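Local atomic coordinates of glycosyl transferase (Staphylococcus aureus, PDB entry 5TZJ), a protein that belongs to the family 2 glycosyl transferases and binds uridine-diphosphate-N-acetylglucosamine in a pocket of its mixed alpha/beta fold. Residues A[3-8]-A[31-36]; A[178-183]-A[225-230]. All coordinates share one frame; numbering follows the deposited sequence.

Contact 1: residues A[3-8]-A[31-36]. With UD1 (uridine-diphosphate-N-acetylglucosamine), chain C.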
loop_
_atom_site.group_PDB
_atom_site.type_symbol
_atom_site.label_atom_id
_atom_site.label_comp_id
_atom_site.label_asym_id
_atom_site.label_seq_id
_atom_site.Cartn_x
_atom_site.Cartn_y
_atom_site.Cartn_z
ATOM N N PHE A 3 -3.701 -9.833 -20.118
ATOM C CA PHE A 3 -4.019 -9.318 -18.787
ATOM C C PHE A 3 -5.055 -10.181 -18.086
ATOM O O PHE A 3 -5.939 -10.788 -18.713
ATOM C CB PHE A 3 -4.547 -7.876 -18.863
ATOM C CG PHE A 3 -3.546 -6.878 -19.408
ATOM C CD1 PHE A 3 -2.528 -6.362 -18.583
ATOM C CD2 PHE A 3 -3.637 -6.429 -20.725
ATOM C CE1 PHE A 3 -1.608 -5.431 -19.080
ATOM C CE2 PHE A 3 -2.733 -5.495 -21.237
ATOM C CZ PHE A 3 -1.715 -5.000 -20.433
ATOM N N SER A 4 -4.980 -10.207 -16.762
ATOM C CA SER A 4 -6.100 -10.659 -15.972
ATOM C C SER A 4 -6.459 -9.493 -15.074
ATOM O O SER A 4 -5.618 -9.041 -14.284
ATOM C CB SER A 4 -5.767 -11.910 -15.157
ATOM O OG SER A 4 -5.329 -12.975 -15.972
ATOM N N VAL A 5 -7.672 -8.971 -15.233
ATOM C CA VAL A 5 -8.158 -7.897 -14.369
ATOM C C VAL A 5 -8.835 -8.530 -13.157
ATOM O O VAL A 5 -9.852 -9.227 -13.301
ATOM C CB VAL A 5 -9.132 -6.993 -15.128
ATOM C CG1 VAL A 5 -9.589 -5.861 -14.213
ATOM C CG2 VAL A 5 -8.449 -6.489 -16.409
ATOM N N ILE A 6 -8.291 -8.300 -11.967
ATOM C CA ILE A 6 -8.776 -9.002 -10.775
ATOM C C ILE A 6 -9.606 -8.036 -9.932
ATOM O O ILE A 6 -9.112 -6.981 -9.512
ATOM C CB ILE A 6 -7.607 -9.612 -9.982
ATOM C CG1 ILE A 6 -7.058 -10.831 -10.752
ATOM C CG2 ILE A 6 -8.035 -9.935 -8.521
ATOM C CD1 ILE A 6 -5.773 -11.413 -10.204
ATOM N N VAL A 7 -10.846 -8.424 -9.640
ATOM C CA VAL A 7 -11.849 -7.591 -8.982
ATOM C C VAL A 7 -12.414 -8.351 -7.797
ATOM O O VAL A 7 -13.204 -9.285 -7.989
ATOM C CB VAL A 7 -13.002 -7.229 -9.941
ATOM C CG1 VAL A 7 -14.028 -6.319 -9.222
ATOM C CG2 VAL A 7 -12.450 -6.585 -11.212
ATOM N N PRO A 8 -12.042 -8.015 -6.568
ATOM C CA PRO A 8 -12.767 -8.581 -5.417
ATOM C C PRO A 8 -14.053 -7.793 -5.221
ATOM O O PRO A 8 -14.040 -6.564 -5.278
ATOM C CB PRO A 8 -11.799 -8.379 -4.239
ATOM C CG PRO A 8 -10.976 -7.020 -4.643
ATOM C CD PRO A 8 -10.979 -7.079 -6.218
ATOM N N THR A 31 -10.589 -10.705 -26.394
ATOM C CA THR A 31 -9.882 -11.972 -26.461
ATOM C C THR A 31 -8.537 -11.953 -25.753
ATOM O O THR A 31 -7.976 -13.020 -25.495
ATOM C CB THR A 31 -9.648 -12.323 -27.934
ATOM O OG1 THR A 31 -8.734 -13.417 -28.029
ATOM C CG2 THR A 31 -9.044 -11.137 -28.641
ATOM N N GLU A 32 -7.974 -10.776 -25.490
ATOM C CA GLU A 32 -6.633 -10.689 -24.929
ATOM C C GLU A 32 -6.628 -10.374 -23.440
ATOM O O GLU A 32 -5.546 -10.206 -22.856
ATOM C CB GLU A 32 -5.810 -9.647 -25.690
ATOM C CG GLU A 32 -5.244 -10.206 -26.995
ATOM C CD GLU A 32 -4.407 -11.457 -26.741
ATOM O OE1 GLU A 32 -4.770 -12.525 -27.267
ATOM O OE2 GLU A 32 -3.400 -11.373 -25.982
ATOM N N PHE A 33 -7.791 -10.258 -22.813
ATOM C CA PHE A 33 -7.794 -10.122 -21.364
ATOM C C PHE A 33 -8.993 -10.876 -20.815
ATOM O O PHE A 33 -9.882 -11.322 -21.558
ATOM C CB PHE A 33 -7.759 -8.646 -20.897
ATOM C CG PHE A 33 -9.025 -7.852 -21.151
ATOM C CD1 PHE A 33 -9.259 -7.269 -22.381
ATOM C CD2 PHE A 33 -9.957 -7.647 -20.151
ATOM C CE1 PHE A 33 -10.405 -6.517 -22.608
ATOM C CE2 PHE A 33 -11.103 -6.885 -20.374
ATOM C CZ PHE A 33 -11.315 -6.317 -21.605
ATOM N N GLU A 34 -8.953 -11.092 -19.509
ATOM C CA GLU A 34 -10.010 -11.758 -18.786
ATOM C C GLU A 34 -10.281 -10.933 -17.542
ATOM O O GLU A 34 -9.406 -10.183 -17.092
ATOM C CB GLU A 34 -9.616 -13.188 -18.396
ATOM C CG GLU A 34 -8.561 -13.280 -17.281
ATOM C CD GLU A 34 -8.208 -14.719 -16.954
ATOM O OE1 GLU A 34 -8.874 -15.627 -17.496
ATOM O OE2 GLU A 34 -7.266 -14.960 -16.172
ATOM N N VAL A 35 -11.504 -11.041 -17.020
ATOM C CA VAL A 35 -11.901 -10.327 -15.820
ATOM C C VAL A 35 -12.224 -11.388 -14.795
ATOM O O VAL A 35 -13.129 -12.200 -15.018
ATOM C CB VAL A 35 -13.110 -9.406 -16.066
ATOM C CG1 VAL A 35 -13.486 -8.628 -14.761
ATOM C CG2 VAL A 35 -12.851 -8.487 -17.210
ATOM N N VAL A 36 -11.477 -11.409 -13.697
ATOM C CA VAL A 36 -11.607 -12.444 -12.683
ATOM C C VAL A 36 -12.256 -11.801 -11.477
ATOM O O VAL A 36 -11.626 -11.013 -10.754
ATOM C CB VAL A 36 -10.264 -13.083 -12.311
ATOM C CG1 VAL A 36 -10.500 -14.296 -11.373
ATOM C CG2 VAL A 36 -9.483 -13.449 -13.576
HETATM C "C1'" UD1 C . -8.177 1.052 -0.364
HETATM C "C2'" UD1 C . -7.255 0.469 -1.428
HETATM C "C3'" UD1 C . -7.666 -0.953 -1.613
HETATM C "C4'" UD1 C . -7.230 -1.679 -0.388
HETATM C "C5'" UD1 C . -8.130 -1.223 0.762
HETATM C "C6'" UD1 C . -7.727 -1.887 2.046
HETATM C "C7'" UD1 C . -6.439 2.344 -2.883
HETATM C "C8'" UD1 C . -5.444 2.701 -1.794
HETATM N "N2'" UD1 C . -7.353 1.245 -2.694
HETATM O "O1'" UD1 C . -9.446 1.047 -0.906
HETATM O "O3'" UD1 C . -7.137 -1.530 -2.841
HETATM O "O4'" UD1 C . -7.322 -3.075 -0.595
HETATM O "O5'" UD1 C . -8.052 0.256 0.918
HETATM O "O6'" UD1 C . -6.326 -1.874 2.168
HETATM O "O7'" UD1 C . -6.499 2.966 -3.883
HETATM N N1 UD1 C . -13.779 -6.219 -0.457
HETATM C C2 UD1 C . -13.846 -7.705 -0.363
HETATM N N3 UD1 C . -14.236 -8.369 0.920
HETATM C C4 UD1 C . -14.536 -7.534 2.078
HETATM C C5 UD1 C . -14.442 -6.040 1.986
HETATM C C6 UD1 C . -14.057 -5.396 0.708
HETATM O O2 UD1 C . -13.598 -8.354 -1.307
HETATM O O4 UD1 C . -14.847 -8.060 3.096
HETATM C C1B UD1 C . -13.344 -5.624 -1.695
HETATM C C2B UD1 C . -14.229 -4.351 -2.187
HETATM O "O2'" UD1 C . -15.438 -4.848 -2.885
HETATM C C3B UD1 C . -13.391 -3.649 -2.949
HETATM C C4B UD1 C . -11.981 -3.908 -2.379
HETATM O O4B UD1 C . -12.114 -5.157 -1.489
HETATM O O3B UD1 C . -13.356 -4.171 -4.362
HETATM C C5B UD1 C . -11.462 -2.859 -1.564
HETATM O O5B UD1 C . -12.325 -2.630 -0.484
HETATM P PA UD1 C . -12.801 -1.068 -0.247
HETATM O O1A UD1 C . -13.943 -1.017 0.735
HETATM O O2A UD1 C . -13.174 -0.435 -1.576
HETATM O O3A UD1 C . -11.427 -0.333 0.348
HETATM P PB UD1 C . -10.833 1.167 -0.013
HETATM O O1B UD1 C . -11.795 2.038 -0.790
HETATM O O2B UD1 C . -10.654 1.735 1.386
#
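Ser4 and Glu34 face each other on adjacent strands, and the serine hydroxyl donates to the carboxylate, OG lying 2.8 Å from OE2 of Glu34. The hydroxyl comes from the anti side of OE2, 23° out of the carboxylate plane. Glu34 reaches it because CG sits between the backbone N and the carbonyl carbon (chi1 72°), from where the extended chain leads to the serine. Both partners are buried and held further: Ser4 OG accepts from Gly84 N, OE2 from Glu83 N, and OE1 forms a salt bridge with Lys60, which would be expected to stabilise the carboxylate charge. On the other face of the sheet, Phe3 and Phe33 meet at their roots, CB to CB 3.9 Å, while the rings lead away from the partner strand. Val5 lies alongside Phe33 and points the same way, its CG2 4.2 Å from CD2 of that ring, an oblique approach.

A parallel ladder sets this register. Glu34 O receives Val5 N, Val5 O receives Val36 N at 2.7 Å, and Val36 O receives Val7 N; the axes of the short strands are inclined by 16°. Near the C-terminal end of the strand, Pro8 O takes a hydrogen bond from O3B of uridine-diphosphate-N-acetylglucosamine at 2.7 Å.

The pairing joins the two strands of a beta-alpha-beta unit with helix 16-24 as crossover. Strand 86-89 pairs with 3-9 in the same sheet; helix 72-81 packs on Ile6 and Val36, and helix 100-111 on Phe3 and Phe33.

Contact 2: residues A[178-183]-A[225-230]. With UD1 (uridine-diphosphate-N-acetylglucosamine), chain C.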
loop_
_atom_site.group_PDB
_atom_site.type_symbol
_atom_site.label_atom_id
_atom_site.label_comp_id
_atom_site.label_asym_id
_atom_site.label_seq_id
_atom_site.Cartn_x
_atom_site.Cartn_y
_atom_site.Cartn_z
ATOM N N ASP A 178 -2.284 -4.662 1.555
ATOM C CA ASP A 178 -1.623 -4.409 0.277
ATOM C C ASP A 178 -0.172 -4.010 0.486
ATOM O O ASP A 178 0.667 -4.233 -0.386
ATOM C CB ASP A 178 -2.384 -3.324 -0.492
ATOM C CG ASP A 178 -2.764 -2.105 0.395
ATOM O OD1 ASP A 178 -2.593 -2.130 1.646
ATOM O OD2 ASP A 178 -3.259 -1.115 -0.169
ATOM N N GLN A 179 0.154 -3.439 1.643
ATOM C CA GLN A 179 1.485 -2.855 1.773
ATOM C C GLN A 179 2.552 -3.930 1.652
ATOM O O GLN A 179 3.566 -3.728 0.971
ATOM C CB GLN A 179 1.611 -2.122 3.102
ATOM C CG GLN A 179 0.698 -0.863 3.126
ATOM C CD GLN A 179 1.000 0.037 4.303
ATOM O OE1 GLN A 179 2.152 0.126 4.770
ATOM N NE2 GLN A 179 -0.018 0.734 4.775
ATOM N N LEU A 180 2.317 -5.092 2.278
ATOM C CA LEU A 180 3.303 -6.174 2.231
ATOM C C LEU A 180 3.363 -6.760 0.819
ATOM O O LEU A 180 4.448 -6.990 0.276
ATOM C CB LEU A 180 2.923 -7.244 3.273
ATOM C CG LEU A 180 3.758 -8.549 3.371
ATOM C CD1 LEU A 180 5.227 -8.183 3.633
ATOM C CD2 LEU A 180 3.208 -9.538 4.441
ATOM N N PHE A 181 2.194 -6.969 0.207
ATOM C CA PHE A 181 2.110 -7.516 -1.143
ATOM C C PHE A 181 2.918 -6.682 -2.127
ATOM O O PHE A 181 3.749 -7.204 -2.877
ATOM C CB PHE A 181 0.645 -7.561 -1.562
ATOM C CG PHE A 181 0.426 -8.040 -3.013
ATOM C CD1 PHE A 181 0.256 -9.409 -3.271
ATOM C CD2 PHE A 181 0.359 -7.146 -4.056
ATOM C CE1 PHE A 181 0.048 -9.883 -4.583
ATOM C CE2 PHE A 181 0.165 -7.605 -5.419
ATOM C CZ PHE A 181 -0.002 -8.979 -5.662
ATOM N N THR A 182 2.692 -5.377 -2.136
ATOM C CA THR A 182 3.365 -4.548 -3.123
ATOM C C THR A 182 4.837 -4.347 -2.766
ATOM O O THR A 182 5.673 -4.279 -3.662
ATOM C CB THR A 182 2.635 -3.208 -3.236
ATOM O OG1 THR A 182 1.328 -3.441 -3.808
ATOM C CG2 THR A 182 3.459 -2.198 -4.112
ATOM N N MET A 183 5.183 -4.314 -1.472
ATOM C CA MET A 183 6.601 -4.205 -1.119
ATOM C C MET A 183 7.360 -5.443 -1.570
ATOM O O MET A 183 8.479 -5.335 -2.103
ATOM C CB MET A 183 6.787 -3.982 0.400
ATOM C CG MET A 183 6.661 -2.552 0.837
ATOM S SD MET A 183 7.921 -1.410 0.153
ATOM C CE MET A 183 9.417 -2.378 0.345
ATOM N N MET A 225 3.432 -4.423 9.557
ATOM C CA MET A 225 4.613 -3.538 9.451
ATOM C C MET A 225 5.908 -4.311 9.754
ATOM O O MET A 225 6.904 -4.190 9.018
ATOM C CB MET A 225 4.457 -2.322 10.377
ATOM C CG MET A 225 3.235 -1.414 10.062
ATOM S SD MET A 225 3.149 -0.852 8.356
ATOM C CE MET A 225 1.756 -1.842 7.720
ATOM N N ARG A 226 5.900 -5.117 10.827
ATOM C CA ARG A 226 7.026 -5.996 11.142
ATOM C C ARG A 226 7.371 -6.920 9.970
ATOM O O ARG A 226 8.548 -7.102 9.634
ATOM C CB ARG A 226 6.696 -6.813 12.401
ATOM C CG ARG A 226 7.864 -7.637 12.926
ATOM C CD ARG A 226 7.420 -8.575 14.041
ATOM N NE ARG A 226 6.572 -9.645 13.496
ATOM C CZ ARG A 226 7.021 -10.680 12.772
ATOM N NH1 ARG A 226 8.328 -10.809 12.546
ATOM N NH2 ARG A 226 6.152 -11.620 12.321
ATOM N N LEU A 227 6.365 -7.589 9.383
ATOM C CA LEU A 227 6.655 -8.454 8.238
ATOM C C LEU A 227 7.343 -7.682 7.121
ATOM O O LEU A 227 8.205 -8.227 6.424
ATOM C CB LEU A 227 5.365 -9.125 7.700
ATOM C CG LEU A 227 4.727 -10.145 8.643
ATOM C CD1 LEU A 227 3.304 -10.541 8.239
ATOM C CD2 LEU A 227 5.596 -11.404 8.658
ATOM N N ILE A 228 6.951 -6.424 6.903
ATOM C CA ILE A 228 7.600 -5.609 5.876
ATOM C C ILE A 228 9.054 -5.363 6.222
ATOM O O ILE A 228 9.928 -5.464 5.363
ATOM C CB ILE A 228 6.839 -4.286 5.659
ATOM C CG1 ILE A 228 5.543 -4.561 4.888
ATOM C CG2 ILE A 228 7.629 -3.320 4.739
ATOM C CD1 ILE A 228 4.579 -3.352 4.976
ATOM N N ALA A 229 9.338 -5.046 7.487
ATOM C CA ALA A 229 10.718 -4.828 7.887
ATOM C C ALA A 229 11.520 -6.117 7.726
ATOM O O ALA A 229 12.652 -6.087 7.249
ATOM C CB ALA A 229 10.769 -4.312 9.354
ATOM N N VAL A 230 10.934 -7.269 8.099
ATOM C CA VAL A 230 11.628 -8.541 7.891
ATOM C C VAL A 230 11.868 -8.784 6.402
ATOM O O VAL A 230 12.974 -9.151 5.980
ATOM C CB VAL A 230 10.813 -9.682 8.535
ATOM C CG1 VAL A 230 11.383 -11.051 8.121
ATOM C CG2 VAL A 230 10.845 -9.478 10.063
HETATM C "C1'" UD1 C . -8.177 1.052 -0.364
HETATM C "C2'" UD1 C . -7.255 0.469 -1.428
HETATM C "C3'" UD1 C . -7.666 -0.953 -1.613
HETATM C "C4'" UD1 C . -7.230 -1.679 -0.388
HETATM C "C5'" UD1 C . -8.130 -1.223 0.762
HETATM C "C6'" UD1 C . -7.727 -1.887 2.046
HETATM C "C7'" UD1 C . -6.439 2.344 -2.883
HETATM C "C8'" UD1 C . -5.444 2.701 -1.794
HETATM N "N2'" UD1 C . -7.353 1.245 -2.694
HETATM O "O1'" UD1 C . -9.446 1.047 -0.906
HETATM O "O3'" UD1 C . -7.137 -1.530 -2.841
HETATM O "O4'" UD1 C . -7.322 -3.075 -0.595
HETATM O "O5'" UD1 C . -8.052 0.256 0.918
HETATM O "O6'" UD1 C . -6.326 -1.874 2.168
HETATM O "O7'" UD1 C . -6.499 2.966 -3.883
HETATM N N1 UD1 C . -13.779 -6.219 -0.457
HETATM C C2 UD1 C . -13.846 -7.705 -0.363
HETATM N N3 UD1 C . -14.236 -8.369 0.920
HETATM C C4 UD1 C . -14.536 -7.534 2.078
HETATM C C5 UD1 C . -14.442 -6.040 1.986
HETATM C C6 UD1 C . -14.057 -5.396 0.708
HETATM O O2 UD1 C . -13.598 -8.354 -1.307
HETATM O O4 UD1 C . -14.847 -8.060 3.096
HETATM C C1B UD1 C . -13.344 -5.624 -1.695
HETATM C C2B UD1 C . -14.229 -4.351 -2.187
HETATM O "O2'" UD1 C . -15.438 -4.848 -2.885
HETATM C C3B UD1 C . -13.391 -3.649 -2.949
HETATM C C4B UD1 C . -11.981 -3.908 -2.379
HETATM O O4B UD1 C . -12.114 -5.157 -1.489
HETATM O O3B UD1 C . -13.356 -4.171 -4.362
HETATM C C5B UD1 C . -11.462 -2.859 -1.564
HETATM O O5B UD1 C . -12.325 -2.630 -0.484
HETATM P PA UD1 C . -12.801 -1.068 -0.247
HETATM O O1A UD1 C . -13.943 -1.017 0.735
HETATM O O2A UD1 C . -13.174 -0.435 -1.576
HETATM O O3A UD1 C . -11.427 -0.333 0.348
HETATM P PB UD1 C . -10.833 1.167 -0.013
HETATM O O1B UD1 C . -11.795 2.038 -0.790
HETATM O O2B UD1 C . -10.654 1.735 1.386
#
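The amide of Gln179 meets Met225 through its oxygen: OE1 lies 3.6 Å from the methyl CE and 3.8 Å from SD of Met225, a van der Waals contact in which the two side chains run aslant. Met225 starts away from helix 177-188, and bends at chi2 and chi3 bring its methyl back to the amide. The other flat group, the Phe181 ring, turns from this interface; Thr182 OG1 lies in plane at its edge, the ring of Phe169 stacks with it, and Tyr157 meets it edge-to-face.

Ile228 carries the centre of the contact. With CG1 anti to the carbonyl carbon and the chain extended beyond it (chi2 165°), CD1 comes within 3.7 Å of Gln179 CB. Leu180 slides past it in the opposite direction, CD1 3.8 Å from Ile228 CG1, and CD2 of Leu180 reaches Leu227 CB at 3.9 Å. Met183 crosses Ile228 at about a right angle, CG to CG2 4.1 Å. No hydrogen bond links the segments; the contact is mainly apolar packing, joined by the Gln179 amide against Met225, and the axes of the two short segments approach to 9.4 Å, their directions 13° apart.

Asp178 lies near O6' of uridine-diphosphate-N-acetylglucosamine instead, OD1 3.8 Å away, a proximity and not a hydrogen bond. Helix 239-256 adds a third wall: its Phe249 touches both Gln179 and Ile228, and its His253 touches Met225, leaving helices 177-188 and 218-233 packed against a common neighbour.

From the N terminus, strand 3-9 runs past Pro8 at the ligand pocket, the chain passes through helix 16-24, and contact 1 closes this short loop when strand 33-39 returns beside it. The chain then adds further strands of the mixed sheet before helix 177-188 opens contact 2; strands 192-195 and 201-203 of that sheet follow among the 41 residues between segments 178-183 and 225-230. The two loops are in series and neither nest nor cross. Their centres lie 25 Å apart and their nearest atoms about 8 Å, yet both border the same ligand. Contact 1 pairs neighbouring parallel strands; contact 2 joins helix 177-188 to helix 218-233, where the TarS linker region begins.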